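Synaptic vesicle membrane protein VAT-1 homolog-like (Homo sapiens, PDB 4A27) is probably an oxidoreductase of the quinone oxidoreductase branch of the zinc-containing alcohol dehydrogenase family, although the reaction it carries out is not established. Local coordinates at residues L140-S145 with T165-T170; Y131-E136 with Q157-L162; S145-S150 with D210-C215. All blocks are in the same frame, centred on the assembly; numbering follows the deposited sequence.

How the interactions relate
All three contacts lie in the Rossmann-type domain and meet around the first strand of its parallel sheet, 145-148. Interaction 3 pairs that strand with 209-215; interaction 2 packs helices 124-137 and 154-163 together, its centre about 10 Å from that of interaction 3, and V159 CG1 meets L213 CD1 at 3.6 Å. Interaction 1 joins the loops that follow these two helices and lead into strands 145-148 and 170-175. It shares S145 with interaction 3, and L140 N lies 2.8 Å from L134 O of interaction 2. A 1,2-ethanediol, probably from the crystallisation liquor, sits beside R141 and M144, with the I211 side chain about 4 Å away.

Interaction 1 (L140-S145 with T165-T170); sequences LREGMS and TVPNVT. With EDO (1,2-ethanediol), chain C.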
loop_
_atom_site.group_PDB
_atom_site.type_symbol
_atom_site.label_atom_id
_atom_site.label_comp_id
_atom_site.label_asym_id
_atom_site.label_seq_id
_atom_site.Cartn_x
_atom_site.Cartn_y
_atom_site.Cartn_z
ATOM N N LEU A 140 6.717 4.824 2.985
ATOM C CA LEU A 140 7.823 4.826 3.938
ATOM C C LEU A 140 7.830 6.069 4.800
ATOM O O LEU A 140 7.809 7.172 4.275
ATOM C CB LEU A 140 9.182 4.718 3.226
ATOM C CG LEU A 140 10.421 4.728 4.124
ATOM C CD1 LEU A 140 10.487 3.463 5.056
ATOM C CD2 LEU A 140 11.667 4.859 3.248
ATOM N N ARG A 141 7.881 5.860 6.113
ATOM C CA ARG A 141 7.892 6.959 7.133
ATOM C C ARG A 141 8.920 6.661 8.225
ATOM O O ARG A 141 9.426 5.542 8.317
ATOM C CB ARG A 141 6.487 7.126 7.821
ATOM C CG ARG A 141 5.429 7.842 6.946
ATOM C CD ARG A 141 3.973 7.407 7.323
ATOM N NE ARG A 141 3.696 6.070 6.815
ATOM C CZ ARG A 141 2.686 5.292 7.177
ATOM N NH1 ARG A 141 1.802 5.701 8.072
ATOM N NH2 ARG A 141 2.565 4.094 6.620
ATOM N N GLU A 142 9.170 7.671 9.075
ATOM C CA GLU A 142 10.101 7.616 10.191
ATOM C C GLU A 142 9.979 6.372 11.026
ATOM O O GLU A 142 8.885 5.984 11.361
ATOM C CB GLU A 142 9.915 8.827 11.131
ATOM C CG GLU A 142 10.717 10.054 10.765
ATOM C CD GLU A 142 10.762 11.119 11.881
ATOM O OE1 GLU A 142 11.082 10.784 13.053
ATOM O OE2 GLU A 142 10.466 12.303 11.576
ATOM N N GLY A 143 11.118 5.753 11.366
ATOM C CA GLY A 143 11.133 4.590 12.254
ATOM C C GLY A 143 10.858 3.240 11.604
ATOM O O GLY A 143 10.889 2.206 12.263
ATOM N N MET A 144 10.586 3.209 10.314
ATOM C CA MET A 144 10.235 1.938 9.681
ATOM C C MET A 144 11.462 1.153 9.294
ATOM O O MET A 144 12.568 1.646 9.344
ATOM C CB MET A 144 9.388 2.205 8.439
ATOM C CG MET A 144 8.048 2.745 8.820
ATOM S SD MET A 144 6.919 3.020 7.456
ATOM C CE MET A 144 7.178 1.566 6.533
ATOM N N SER A 145 11.254 -0.087 8.867
ATOM C CA SER A 145 12.343 -0.878 8.420
ATOM C C SER A 145 12.030 -1.524 7.067
ATOM O O SER A 145 10.872 -1.806 6.731
ATOM C CB SER A 145 12.691 -1.902 9.504
ATOM O OG SER A 145 11.867 -3.044 9.386
ATOM N N THR A 165 17.162 9.448 3.451
ATOM C CA THR A 165 16.541 10.797 3.475
ATOM C C THR A 165 15.361 10.891 4.446
ATOM O O THR A 165 14.868 11.987 4.712
ATOM C CB THR A 165 16.057 11.275 2.069
ATOM O OG1 THR A 165 15.051 10.376 1.546
ATOM C CG2 THR A 165 17.244 11.389 1.068
ATOM N N VAL A 166 14.904 9.749 4.959
ATOM C CA VAL A 166 13.825 9.676 5.921
ATOM C C VAL A 166 14.407 9.271 7.290
ATOM O O VAL A 166 15.132 8.295 7.379
ATOM C CB VAL A 166 12.799 8.620 5.510
ATOM C CG1 VAL A 166 11.690 8.475 6.624
ATOM C CG2 VAL A 166 12.189 8.975 4.152
ATOM N N PRO A 167 14.083 10.006 8.371
ATOM C CA PRO A 167 14.762 9.717 9.655
ATOM C C PRO A 167 14.505 8.328 10.261
ATOM O O PRO A 167 13.394 7.782 10.181
ATOM C CB PRO A 167 14.225 10.799 10.593
ATOM C CG PRO A 167 13.629 11.849 9.716
ATOM C CD PRO A 167 13.201 11.176 8.458
ATOM N N ASN A 168 15.569 7.755 10.817
ATOM C CA ASN A 168 15.517 6.542 11.612
ATOM C C ASN A 168 14.920 5.377 10.835
ATOM O O ASN A 168 14.082 4.632 11.349
ATOM C CB ASN A 168 14.744 6.765 12.931
ATOM C CG ASN A 168 15.167 8.038 13.644
ATOM O OD1 ASN A 168 16.326 8.196 14.004
ATOM N ND2 ASN A 168 14.232 8.964 13.819
ATOM N N VAL A 169 15.368 5.193 9.600
ATOM C CA VAL A 169 14.897 4.048 8.832
ATOM C C VAL A 169 15.957 3.017 8.832
ATOM O O VAL A 169 17.090 3.316 8.484
ATOM C CB VAL A 169 14.464 4.474 7.424
ATOM C CG1 VAL A 169 14.196 3.278 6.497
ATOM C CG2 VAL A 169 13.165 5.270 7.584
ATOM N N THR A 170 15.596 1.783 9.196
ATOM C CA THR A 170 16.563 0.694 9.243
ATOM C C THR A 170 16.481 -0.135 7.973
ATOM O O THR A 170 15.438 -0.706 7.662
ATOM C CB THR A 170 16.327 -0.192 10.492
ATOM O OG1 THR A 170 16.406 0.626 11.651
ATOM C CG2 THR A 170 17.343 -1.299 10.613
HETATM C C1 EDO C . 3.998 -0.042 5.225
HETATM O O1 EDO C . 3.359 -1.269 4.826
HETATM C C2 EDO C . 4.193 0.837 4.009
HETATM O O2 EDO C . 3.559 2.123 4.141
#
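G143 and T170 each donate a backbone N-H across two adjoining loops, G143 N to P167 O and T170 N to M144 O at 3.0 Å, and the second bond opens the parallel pairing of S145 with T170. A type II turn from R141 to M144 presents these groups; G143 has the positive phi (83°) that suits glycine, and its CA also makes a C-H...O contact with N168 O at 3.1 Å. Beneath the turn, L140 and V169 meet tip to tip. With V169 CG1 anti to the backbone N (chi1 170°), L140 CD1 touches both methyls, CG1 at 4.0 Å, and V169 CG2 also lies 3.8 Å from R141 O. An alanine here would lose both branches and is likely to leave L140 CD1 without its apolar partner in this loop. V166 CG1 covers the start of the turn, 3.6 Å from E142 N. On the outer side E142 CG and the carboxylate carbon lie against the P167 ring, CG to CD 3.6 Å, at an exposed edge of the contact. R141 turns away: NH1 forms a salt bridge with E136 of the second subunit, NE bonds N139 O, and NH2 makes a weak bond to ethanediol O2, which lies at the edge of the guanidinium, in its plane. Backbone polarity thus fixes the loop register, aliphatic groups pack under the turn, and charge is kept for the exposed edge and the subunit interface.

Interaction 2 (Y131-E136 with Q157-L162); sequences YVMLFE and QAVAQL
L134 and L162 supply most of the apolar packing between helices 124-137 and 154-163, whose local axes approach to 10.3 Å and cross at -41°. L134 CD1 lies 3.9 Å from L162 CB and 4.0 Å from V159 O; a leucine suits the place because its branched apolar end reaches the neighbouring helix. L162 answers with its own CD1, carried over the backbone of Y131 to 3.7 Å from Y131 N; L162 CG sits beside its own backbone N (chi1 -72°), which sends the branch across the helix gap. On the side facing the sheet, M133 CE meets V159 CG2 at 4.3 Å, the flexible thioether lying against the valine.

Aromatic contacts form a second group. The F135 ring turns its edge to L162 O, CZ to O 4.4 Å, and within helix 124-137 F135 CD2 stands 3.5 Å above the plane of the Y131 ring, over its centre. Helix 290-305 adds V296 and L300 against Y131 and L303 against L162.

Hydrogen bonding here serves the helices themselves, as in F135 N to Y131 O. Side-by-side helices of this kind, laid over a parallel sheet, are characteristic of the Rossmann-type domain of the medium-chain dehydrogenases.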
loop_
_atom_site.group_PDB
_atom_site.type_symbol
_atom_site.label_atom_id
_atom_site.label_comp_id
_atom_site.label_asym_id
_atom_site.label_seq_id
_atom_site.Cartn_x
_atom_site.Cartn_y
_atom_site.Cartn_z
ATOM N N TYR A 131 11.910 5.244 -5.879
ATOM C CA TYR A 131 11.120 6.283 -5.257
ATOM C C TYR A 131 9.651 5.872 -5.263
ATOM O O TYR A 131 8.929 6.004 -4.244
ATOM C CB TYR A 131 11.299 7.615 -5.993
ATOM C CG TYR A 131 10.723 8.757 -5.267
ATOM C CD1 TYR A 131 9.373 9.052 -5.331
ATOM C CD2 TYR A 131 11.523 9.542 -4.447
ATOM C CE1 TYR A 131 8.838 10.125 -4.595
ATOM C CE2 TYR A 131 10.998 10.581 -3.743
ATOM C CZ TYR A 131 9.648 10.877 -3.813
ATOM O OH TYR A 131 9.158 11.977 -3.092
ATOM N N VAL A 132 9.205 5.350 -6.398
ATOM C CA VAL A 132 7.808 5.068 -6.532
ATOM C C VAL A 132 7.419 3.935 -5.593
ATOM O O VAL A 132 6.326 3.977 -4.978
ATOM C CB VAL A 132 7.392 4.792 -7.979
ATOM C CG1 VAL A 132 5.947 4.412 -7.990
ATOM C CG2 VAL A 132 7.604 6.040 -8.859
ATOM N N MET A 133 8.290 2.933 -5.464
ATOM C CA MET A 133 7.988 1.826 -4.564
ATOM C C MET A 133 7.888 2.253 -3.117
ATOM O O MET A 133 7.020 1.762 -2.390
ATOM C CB MET A 133 9.004 0.711 -4.709
ATOM C CG MET A 133 8.952 0.019 -6.067
ATOM S SD MET A 133 9.968 -1.509 -6.127
ATOM C CE MET A 133 11.578 -0.757 -5.691
ATOM N N LEU A 134 8.828 3.092 -2.683
ATOM C CA LEU A 134 8.926 3.449 -1.303
ATOM C C LEU A 134 7.868 4.435 -0.872
ATOM O O LEU A 134 7.405 4.360 0.269
ATOM C CB LEU A 134 10.290 4.073 -0.984
ATOM C CG LEU A 134 11.511 3.147 -0.937
ATOM C CD1 LEU A 134 12.830 4.023 -0.828
ATOM C CD2 LEU A 134 11.354 2.039 0.192
ATOM N N PHE A 135 7.510 5.382 -1.750
ATOM C CA PHE A 135 6.656 6.470 -1.352
ATOM C C PHE A 135 5.291 6.511 -2.027
ATOM O O PHE A 135 4.403 7.134 -1.493
ATOM C CB PHE A 135 7.357 7.815 -1.553
ATOM C CG PHE A 135 8.657 7.921 -0.837
ATOM C CD1 PHE A 135 8.685 8.056 0.557
ATOM C CD2 PHE A 135 9.867 7.950 -1.539
ATOM C CE1 PHE A 135 9.923 8.170 1.252
ATOM C CE2 PHE A 135 11.101 8.079 -0.862
ATOM C CZ PHE A 135 11.115 8.181 0.543
ATOM N N GLU A 136 5.109 5.828 -3.161
ATOM C CA GLU A 136 3.806 5.758 -3.795
ATOM C C GLU A 136 3.126 4.400 -3.585
ATOM O O GLU A 136 1.961 4.379 -3.271
ATOM C CB GLU A 136 3.903 6.144 -5.240
ATOM C CG GLU A 136 4.338 7.614 -5.428
ATOM C CD GLU A 136 3.232 8.633 -5.075
ATOM O OE1 GLU A 136 2.064 8.222 -4.940
ATOM O OE2 GLU A 136 3.533 9.841 -4.924
ATOM N N GLN A 157 20.815 0.023 -4.481
ATOM C CA GLN A 157 21.547 1.165 -3.965
ATOM C C GLN A 157 20.697 2.443 -3.979
ATOM O O GLN A 157 20.849 3.296 -3.084
ATOM C CB GLN A 157 22.830 1.386 -4.778
ATOM C CG GLN A 157 23.922 0.373 -4.474
ATOM C CD GLN A 157 24.511 0.580 -3.096
ATOM O OE1 GLN A 157 25.246 1.544 -2.885
ATOM N NE2 GLN A 157 24.168 -0.314 -2.134
ATOM N N ALA A 158 19.847 2.613 -4.997
ATOM C CA ALA A 158 18.934 3.756 -5.023
ATOM C C ALA A 158 17.975 3.690 -3.823
ATOM O O ALA A 158 17.699 4.705 -3.175
ATOM C CB ALA A 158 18.157 3.826 -6.377
ATOM N N VAL A 159 17.474 2.505 -3.509
ATOM C CA VAL A 159 16.604 2.310 -2.336
ATOM C C VAL A 159 17.336 2.709 -1.010
ATOM O O VAL A 159 16.782 3.445 -0.166
ATOM C CB VAL A 159 16.056 0.848 -2.261
ATOM C CG1 VAL A 159 15.425 0.493 -0.891
ATOM C CG2 VAL A 159 15.004 0.511 -3.393
ATOM N N ALA A 160 18.598 2.292 -0.850
ATOM C CA ALA A 160 19.356 2.589 0.406
ATOM C C ALA A 160 19.547 4.074 0.560
ATOM O O ALA A 160 19.389 4.604 1.624
ATOM C CB ALA A 160 20.709 1.889 0.437
ATOM N N GLN A 161 19.856 4.762 -0.524
ATOM C CA GLN A 161 20.127 6.190 -0.446
ATOM C C GLN A 161 18.838 6.947 -0.110
ATOM O O GLN A 161 18.869 7.907 0.632
ATOM C CB GLN A 161 20.668 6.700 -1.794
ATOM C CG GLN A 161 22.067 6.206 -2.084
ATOM C CD GLN A 161 22.623 6.740 -3.363
ATOM O OE1 GLN A 161 22.190 7.794 -3.836
ATOM N NE2 GLN A 161 23.632 6.059 -3.915
ATOM N N LEU A 162 17.714 6.543 -0.716
ATOM C CA LEU A 162 16.460 7.225 -0.461
ATOM C C LEU A 162 15.942 6.972 0.955
ATOM O O LEU A 162 15.395 7.881 1.574
ATOM C CB LEU A 162 15.383 6.855 -1.493
ATOM C CG LEU A 162 15.582 7.414 -2.866
ATOM C CD1 LEU A 162 14.657 6.698 -3.893
ATOM C CD2 LEU A 162 15.326 8.955 -2.755
#

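Interaction 3 (S145-S150 with D210-C215); sequences SVLVHS and DIVLDC
S145 begins the pairing of strands 145-148 and 211-215 with both of its backbone polar groups engaged. Its N-H goes to D210 OD2 at 2.8 Å, using the anti lone pair, and its carbonyl accepts I211 N at 3.1 Å together with a weaker bond from D210 N. The aspartate suits this corner because its short side chain, with CG beside the backbone N (chi1 -62°), turns the carboxylate back to the N-H of the first strand residue; OD2 also forms a salt bridge with K229, which probably stabilises its negative charge.

The regular parallel ladder follows. L147 N donates to I211 O at 2.8 Å, and L147 O accepts L213 N at 3.0 Å in an almost linear approach to the carbonyl (179°). V146 and V148, between these rungs, use their own backbone groups on strand 170-175. Towards the carboxyl end the strands spread: H149 N reaches L213 O only weakly, at 3.3 Å, and a water donates to both L213 O and H149 O, bridging the widening gap.

The side chains alternate. V146, V148, I211 and L213 share one face, where V146 CG1 meets L213 CD1 at 4.1 Å beneath helix 154-163; the beta-branched valines and isoleucine favour strand backbone, and L213 adds apolar bulk. L147 and V212 take the other face. Past the strand end, L147 CG lies over one face of the H149 ring, V212 CG1 at its edge, and the Y197 ring meets it at about 75°. H149 ND1 merely approaches D214 OD1, at 3.7 Å, while D214 OD2 is satisfied by the Y234 hydroxyl.

This pairing of the first and fourth strands, in the order 3-2-1-4-5-6, is the switch point between the two halves of the Rossmann fold, which binds the nucleotide cofactor in relatives and probably does so here.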
loop_
_atom_site.group_PDB
_atom_site.type_symbol
_atom_site.label_atom_id
_atom_site.label_comp_id
_atom_site.label_asym_id
_atom_site.label_seq_id
_atom_site.Cartn_x
_atom_site.Cartn_y
_atom_site.Cartn_z
ATOM N N SER A 145 11.254 -0.087 8.867
ATOM C CA SER A 145 12.343 -0.878 8.420
ATOM C C SER A 145 12.030 -1.524 7.067
ATOM O O SER A 145 10.872 -1.806 6.731
ATOM C CB SER A 145 12.691 -1.902 9.504
ATOM O OG SER A 145 11.867 -3.044 9.386
ATOM N N VAL A 146 13.082 -1.701 6.278
ATOM C CA VAL A 146 12.994 -2.137 4.908
ATOM C C VAL A 146 13.991 -3.260 4.649
ATOM O O VAL A 146 15.151 -3.173 5.055
ATOM C CB VAL A 146 13.335 -0.999 3.931
ATOM C CG1 VAL A 146 13.160 -1.508 2.483
ATOM C CG2 VAL A 146 12.473 0.250 4.201
ATOM N N LEU A 147 13.538 -4.294 3.955
ATOM C CA LEU A 147 14.424 -5.302 3.454
ATOM C C LEU A 147 14.573 -5.155 1.963
ATOM O O LEU A 147 13.582 -5.249 1.226
ATOM C CB LEU A 147 13.903 -6.732 3.763
ATOM C CG LEU A 147 14.745 -7.916 3.212
ATOM C CD1 LEU A 147 16.207 -7.829 3.670
ATOM C CD2 LEU A 147 14.208 -9.283 3.652
ATOM N N VAL A 148 15.822 -4.985 1.537
ATOM C CA VAL A 148 16.166 -4.848 0.140
ATOM C C VAL A 148 17.019 -6.009 -0.329
ATOM O O VAL A 148 18.159 -6.143 0.088
ATOM C CB VAL A 148 16.990 -3.554 -0.082
ATOM C CG1 VAL A 148 16.870 -3.123 -1.531
ATOM C CG2 VAL A 148 16.448 -2.483 0.851
ATOM N N HIS A 149 16.471 -6.814 -1.226
ATOM C CA HIS A 149 17.213 -7.901 -1.861
ATOM C C HIS A 149 18.145 -7.350 -2.945
ATOM O O HIS A 149 17.842 -6.329 -3.524
ATOM C CB HIS A 149 16.210 -8.919 -2.426
ATOM C CG HIS A 149 15.638 -9.820 -1.375
ATOM N ND1 HIS A 149 14.331 -9.740 -0.954
ATOM C CD2 HIS A 149 16.217 -10.793 -0.633
ATOM C CE1 HIS A 149 14.118 -10.645 -0.017
ATOM N NE2 HIS A 149 15.248 -11.293 0.201
ATOM N N SER A 150 19.284 -7.995 -3.184
ATOM C CA SER A 150 20.252 -7.527 -4.191
ATOM C C SER A 150 20.629 -6.071 -3.900
ATOM O O SER A 150 20.518 -5.181 -4.761
ATOM C CB SER A 150 19.680 -7.675 -5.615
ATOM N N ASP A 210 8.737 -3.620 7.799
ATOM C CA ASP A 210 7.592 -2.941 7.244
ATOM C C ASP A 210 7.463 -3.104 5.741
ATOM O O ASP A 210 6.332 -3.188 5.227
ATOM C CB ASP A 210 7.678 -1.447 7.563
ATOM C CG ASP A 210 7.660 -1.180 9.052
ATOM O OD1 ASP A 210 6.568 -1.318 9.627
ATOM O OD2 ASP A 210 8.731 -0.890 9.643
ATOM N N ILE A 211 8.603 -3.144 5.035
ATOM C CA ILE A 211 8.593 -3.223 3.583
ATOM C C ILE A 211 9.616 -4.236 3.094
ATOM O O ILE A 211 10.805 -4.180 3.482
ATOM C CB ILE A 211 8.935 -1.889 2.938
ATOM C CG1 ILE A 211 7.991 -0.767 3.383
ATOM C CG2 ILE A 211 9.007 -2.038 1.374
ATOM C CD1 ILE A 211 8.505 0.612 2.918
ATOM N N VAL A 212 9.172 -5.149 2.229
ATOM C CA VAL A 212 10.094 -6.033 1.537
ATOM C C VAL A 212 10.059 -5.696 0.037
ATOM O O VAL A 212 8.966 -5.660 -0.538
ATOM C CB VAL A 212 9.770 -7.528 1.739
ATOM C CG1 VAL A 212 10.778 -8.399 0.905
ATOM C CG2 VAL A 212 9.848 -7.927 3.230
ATOM N N LEU A 213 11.243 -5.487 -0.562
ATOM C CA LEU A 213 11.399 -5.202 -1.982
ATOM C C LEU A 213 12.147 -6.324 -2.658
ATOM O O LEU A 213 13.328 -6.594 -2.364
ATOM C CB LEU A 213 12.156 -3.920 -2.214
ATOM C CG LEU A 213 11.600 -2.711 -1.502
ATOM C CD1 LEU A 213 12.564 -1.559 -1.615
ATOM C CD2 LEU A 213 10.201 -2.404 -2.101
ATOM N N ASP A 214 11.455 -6.998 -3.572
ATOM C CA ASP A 214 11.960 -8.225 -4.142
ATOM C C ASP A 214 11.894 -8.217 -5.663
ATOM O O ASP A 214 10.798 -8.152 -6.253
ATOM C CB ASP A 214 11.101 -9.385 -3.635
ATOM C CG ASP A 214 11.754 -10.739 -3.872
ATOM O OD1 ASP A 214 12.965 -10.783 -4.207
ATOM O OD2 ASP A 214 11.062 -11.751 -3.671
ATOM N N CYS A 215 13.044 -8.340 -6.321
ATOM C CA CYS A 215 13.058 -8.206 -7.785
ATOM C C CYS A 215 12.657 -9.492 -8.493
ATOM O O CYS A 215 12.648 -10.570 -7.900
ATOM C CB CYS A 215 14.407 -7.667 -8.299
ATOM S SG CYS A 215 15.772 -8.833 -8.284
HETATM O O HOH W 1 15.330 -5.410 -4.122
#